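Local structure of terminal oxygenase component of carbazole (Janthinobacterium sp., 7BUG) at residues T123-E128 with F134-D139. The protein is the terminal oxygenase of carbazole 1,9a-dioxygenase, which dioxygenates the angular and adjacent carbons of carbazole using a Rieske [2Fe-2S] cluster and a mononuclear iron. Sequence-based numbering, arbitrary orientation.
Sequences TYPVQE and FIYLGD. With MXE (2-methoxyethanol), chain N; CO3 (carbonate ion), chain M.
Leu137 CD2 sits over one face of the Tyr124 ring, 3.9 Å from the ring centroid, in a CH-pi contact. It stands 14° off the ring normal, slightly offset toward the rim, nearest Tyr124 CE2. The CB of Tyr124 points toward 134-139, and CG stands anti to the carbonyl carbon (chi1 -68°), with the ring between Leu137 CD2 and an edge contact. That contact is with Gly138 O, 3.3 Å from Tyr124 CD1. At the base of the ring, Tyr124 CB packs on the CG2 branch of Ile135. Val126 CG1 lies alongside Ile135 CG1, 4.0 Å away. On the other side of the strands, Pro125 and Tyr136 run side by side, with their CB atoms 3.9 Å apart.

The two strands form an antiparallel beta hairpin within the sheet of the Rieske domain. Gln127 and Phe134 are a hydrogen-bonded pair. Phe134 N donates to Gln127 O at 2.8 Å, and Gln127 N returns a bond to Phe134 O. Val126 and Ile135 make the adjacent non-hydrogen-bonded pair. Beyond it, Tyr136 N donates to Pro125 O at 2.9 Å. Past this bond the chains diverge at an inverse gamma turn centred on Leu137. A water there bridges Thr123 O and Gly138 O.

Val126 N is not used by the hairpin partner and donates to carbonate O1 at 3.1 Å, in a nearly straight bond (169°). Lys61 also binds this ion, which probably came from the crystallisation liquor. The extended Gln127 side chain donates through NE2 to O2 of 2-methoxyethanol. Farther out, Glu51 and Arg26 hold the Tyr124 hydroxyl. Strand 28-32 flanks 134-137, and strand 61-66 flanks 123-128.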
ATOM      1  N   THR A 123      10.740 -25.663 -15.475  1.00 12.22           N
ATOM      2  CA  THR A 123      10.440 -26.702 -14.491  1.00 12.56           C
ATOM      3  C   THR A 123      11.542 -26.615 -13.453  1.00 11.24           C
ATOM      4  O   THR A 123      12.658 -26.056 -13.724  1.00 13.60           O
ATOM      5  CB  THR A 123      10.365 -28.106 -15.112  1.00 13.12           C
ATOM      6  OG1 THR A 123      11.671 -28.375 -15.629  1.00 15.09           O
ATOM      7  CG2 THR A 123       9.290 -28.198 -16.166  1.00 17.17           C
ATOM      8  N   TYR A 124      11.233 -27.128 -12.288  1.00 11.80           N
ATOM      9  CA  TYR A 124      12.173 -27.289 -11.177  1.00 11.29           C
ATOM     10  C   TYR A 124      12.136 -28.728 -10.721  1.00 11.52           C
ATOM     11  O   TYR A 124      11.053 -29.320 -10.594  1.00 11.83           O
ATOM     12  CB  TYR A 124      11.907 -26.297 -10.039  1.00 11.32           C
ATOM     13  CG  TYR A 124      12.222 -24.889 -10.450  1.00 11.38           C
ATOM     14  CD1 TYR A 124      13.520 -24.465 -10.666  1.00 11.64           C
ATOM     15  CD2 TYR A 124      11.216 -23.949 -10.572  1.00 11.77           C
ATOM     16  CE1 TYR A 124      13.808 -23.149 -11.017  1.00 12.00           C
ATOM     17  CE2 TYR A 124      11.472 -22.642 -10.949  1.00 12.15           C
ATOM     18  CZ  TYR A 124      12.778 -22.236 -11.162  1.00 11.36           C
ATOM     19  OH  TYR A 124      13.023 -20.948 -11.470  1.00 12.61           O
ATOM     20  N   PRO A 125      13.303 -29.277 -10.347  1.00 12.13           N
ATOM     21  CA  PRO A 125      13.343 -30.588  -9.719  1.00 13.00           C
ATOM     22  C   PRO A 125      12.563 -30.626  -8.400  1.00 13.35           C
ATOM     23  O   PRO A 125      12.573 -29.642  -7.653  1.00 12.85           O
ATOM     24  CB  PRO A 125      14.831 -30.864  -9.467  1.00 12.89           C
ATOM     25  CG  PRO A 125      15.561 -29.938 -10.417  1.00 13.53           C
ATOM     26  CD  PRO A 125      14.652 -28.733 -10.570  1.00 12.80           C
ATOM     27  N   VAL A 126      11.906 -31.735  -8.118  1.00 13.42           N
ATOM     28  CA  VAL A 126      11.131 -31.959  -6.867  1.00 15.53           C
ATOM     29  C   VAL A 126      11.437 -33.335  -6.346  1.00 17.75           C
ATOM     30  O   VAL A 126      11.423 -34.278  -7.159  1.00 17.08           O
ATOM     31  CB  VAL A 126       9.609 -31.968  -7.016  1.00 22.13           C
ATOM     32  CG1 VAL A 126       8.950 -31.532  -5.730  1.00 18.88           C
ATOM     33  CG2 VAL A 126       9.090 -31.278  -8.241  1.00 23.53           C
ATOM     34  N   GLN A 127      11.657 -33.441  -5.038  1.00 15.67           N
ATOM     35  CA  GLN A 127      11.992 -34.732  -4.376  1.00 19.05           C
ATOM     36  C   GLN A 127      11.147 -34.775  -3.106  1.00 19.72           C
ATOM     37  O   GLN A 127      11.018 -33.718  -2.442  1.00 20.03           O
ATOM     38  CB  GLN A 127      13.490 -34.741  -4.045  1.00 21.58           C
ATOM     39  CG  GLN A 127      14.050 -36.045  -3.512  1.00 29.59           C
ATOM     40  CD  GLN A 127      15.538 -35.931  -3.399  1.00 32.14           C
ATOM     41  OE1 GLN A 127      16.152 -34.977  -3.911  1.00 32.94           O
ATOM     42  NE2 GLN A 127      16.124 -36.909  -2.735  1.00 44.30           N
ATOM     43  N   GLU A 128      10.678 -35.948  -2.713  1.00 16.43           N
ATOM     44  CA  GLU A 128      10.083 -36.131  -1.372  1.00 16.17           C
ATOM     45  C   GLU A 128      11.056 -36.925  -0.526  1.00 15.56           C
ATOM     46  O   GLU A 128      11.621 -37.888  -1.044  1.00 17.90           O
ATOM     47  CB  GLU A 128       8.803 -36.951  -1.487  1.00 20.21           C
ATOM     48  CG  GLU A 128       7.846 -36.382  -2.449  1.00 26.22           C
ATOM     49  CD  GLU A 128       6.551 -37.116  -2.319  1.00 25.95           C
ATOM     50  OE1 GLU A 128       6.315 -38.029  -3.140  1.00 29.27           O
ATOM     51  OE2 GLU A 128       5.834 -36.786  -1.400  1.00 22.72           O
ATOM     52  N   PHE A 134      10.548 -31.189  -1.233  1.00 10.84           N
ATOM     53  CA  PHE A 134      11.654 -30.233  -1.488  1.00 11.25           C
ATOM     54  C   PHE A 134      11.665 -29.866  -2.961  1.00 11.37           C
ATOM     55  O   PHE A 134      11.582 -30.773  -3.836  1.00 11.52           O
ATOM     56  CB  PHE A 134      12.980 -30.894  -1.122  1.00 11.99           C
ATOM     57  CG  PHE A 134      13.228 -31.099   0.335  1.00 11.75           C
ATOM     58  CD1 PHE A 134      12.792 -32.224   1.022  1.00 11.29           C
ATOM     59  CD2 PHE A 134      13.889 -30.121   1.046  1.00 11.07           C
ATOM     60  CE1 PHE A 134      13.014 -32.346   2.396  1.00 12.32           C
ATOM     61  CE2 PHE A 134      14.177 -30.299   2.391  1.00 11.74           C
ATOM     62  CZ  PHE A 134      13.758 -31.424   3.049  1.00 11.61           C
ATOM     63  N   ILE A 135      11.801 -28.583  -3.260  1.00 10.42           N
ATOM     64  CA  ILE A 135      11.976 -28.077  -4.639  1.00 10.10           C
ATOM     65  C   ILE A 135      13.389 -27.526  -4.757  1.00 11.01           C
ATOM     66  O   ILE A 135      13.805 -26.805  -3.853  1.00 11.21           O
ATOM     67  CB  ILE A 135      10.913 -27.003  -4.949  1.00 11.70           C
ATOM     68  CG1 ILE A 135       9.521 -27.620  -4.869  1.00 11.42           C
ATOM     69  CG2 ILE A 135      11.167 -26.325  -6.287  1.00 12.47           C
ATOM     70  CD1 ILE A 135       8.414 -26.639  -5.029  1.00 12.33           C
ATOM     71  N   TYR A 136      14.076 -27.884  -5.825  1.00 10.62           N
ATOM     72  CA  TYR A 136      15.387 -27.296  -6.146  1.00 10.48           C
ATOM     73  C   TYR A 136      15.128 -26.037  -6.937  1.00 11.19           C
ATOM     74  O   TYR A 136      14.788 -26.136  -8.110  1.00 11.03           O
ATOM     75  CB  TYR A 136      16.236 -28.282  -6.929  1.00 11.00           C
ATOM     76  CG  TYR A 136      17.599 -27.704  -7.205  1.00 11.57           C
ATOM     77  CD1 TYR A 136      18.517 -27.561  -6.188  1.00 12.26           C
ATOM     78  CD2 TYR A 136      17.950 -27.274  -8.479  1.00 13.30           C
ATOM     79  CE1 TYR A 136      19.776 -27.048  -6.436  1.00 12.33           C
ATOM     80  CE2 TYR A 136      19.221 -26.787  -8.732  1.00 14.48           C
ATOM     81  CZ  TYR A 136      20.133 -26.687  -7.708  1.00 13.78           C
ATOM     82  OH  TYR A 136      21.379 -26.194  -8.002  1.00 15.53           O
ATOM     83  N   LEU A 137      15.122 -24.881  -6.269  1.00 12.00           N
ATOM     84  CA  LEU A 137      14.855 -23.598  -6.959  1.00 12.45           C
ATOM     85  C   LEU A 137      16.181 -23.134  -7.567  1.00 13.79           C
ATOM     86  O   LEU A 137      16.877 -22.353  -6.975  1.00 14.72           O
ATOM     87  CB  LEU A 137      14.236 -22.586  -6.010  1.00 12.33           C
ATOM     88  CG  LEU A 137      13.416 -21.455  -6.619  1.00 12.19           C
ATOM     89  CD1 LEU A 137      14.203 -20.582  -7.586  1.00 12.77           C
ATOM     90  CD2 LEU A 137      12.168 -21.971  -7.301  1.00 11.76           C
ATOM     91  N   GLY A 138      16.478 -23.701  -8.713  1.00 13.72           N
ATOM     92  CA  GLY A 138      17.751 -23.454  -9.391  1.00 14.32           C
ATOM     93  C   GLY A 138      17.744 -24.043 -10.765  1.00 15.10           C
ATOM     94  O   GLY A 138      16.812 -24.736 -11.162  1.00 14.85           O
ATOM     95  N   ASP A 139      18.873 -23.866 -11.413  1.00 18.03           N
ATOM     96  CA  ASP A 139      19.060 -24.131 -12.848  1.00 18.65           C
ATOM     97  C   ASP A 139      20.075 -25.261 -12.977  1.00 20.32           C
ATOM     98  O   ASP A 139      20.913 -25.406 -12.081  1.00 22.27           O
ATOM     99  CB  ASP A 139      19.612 -22.885 -13.522  1.00 20.37           C
ATOM    100  CG  ASP A 139      18.741 -21.689 -13.205  1.00 22.28           C
ATOM    101  OD1 ASP A 139      17.485 -21.812 -13.448  1.00 20.82           O
ATOM    102  OD2 ASP A 139      19.307 -20.718 -12.615  1.00 20.45           O
TER
HETATM  103  O1  MXE N 411      20.924 -36.852  -0.694  1.00 25.27           O
HETATM  104  C1  MXE N 411      20.348 -37.836  -1.531  1.00 36.30           C
HETATM  105  C2  MXE N 411      20.389 -37.490  -3.009  1.00 37.43           C
HETATM  106  O2  MXE N 411      19.095 -37.019  -3.377  1.00 33.34           O
HETATM  107  C3  MXE N 411      18.864 -35.879  -4.123  1.00 26.98           C
HETATM  108  C   CO3 M 410      13.076 -34.489 -11.158  1.00 25.18           C
HETATM  109  O1  CO3 M 410      12.322 -33.868 -10.326  1.00 21.52           O
HETATM  110  O2  CO3 M 410      13.957 -33.820 -11.920  1.00 29.95           O
HETATM  111  O3  CO3 M 410      12.860 -35.776 -11.373  1.00 36.38           O
HETATM  112  O   HOH W   1      15.304 -25.726 -13.511  1.00 26.82           O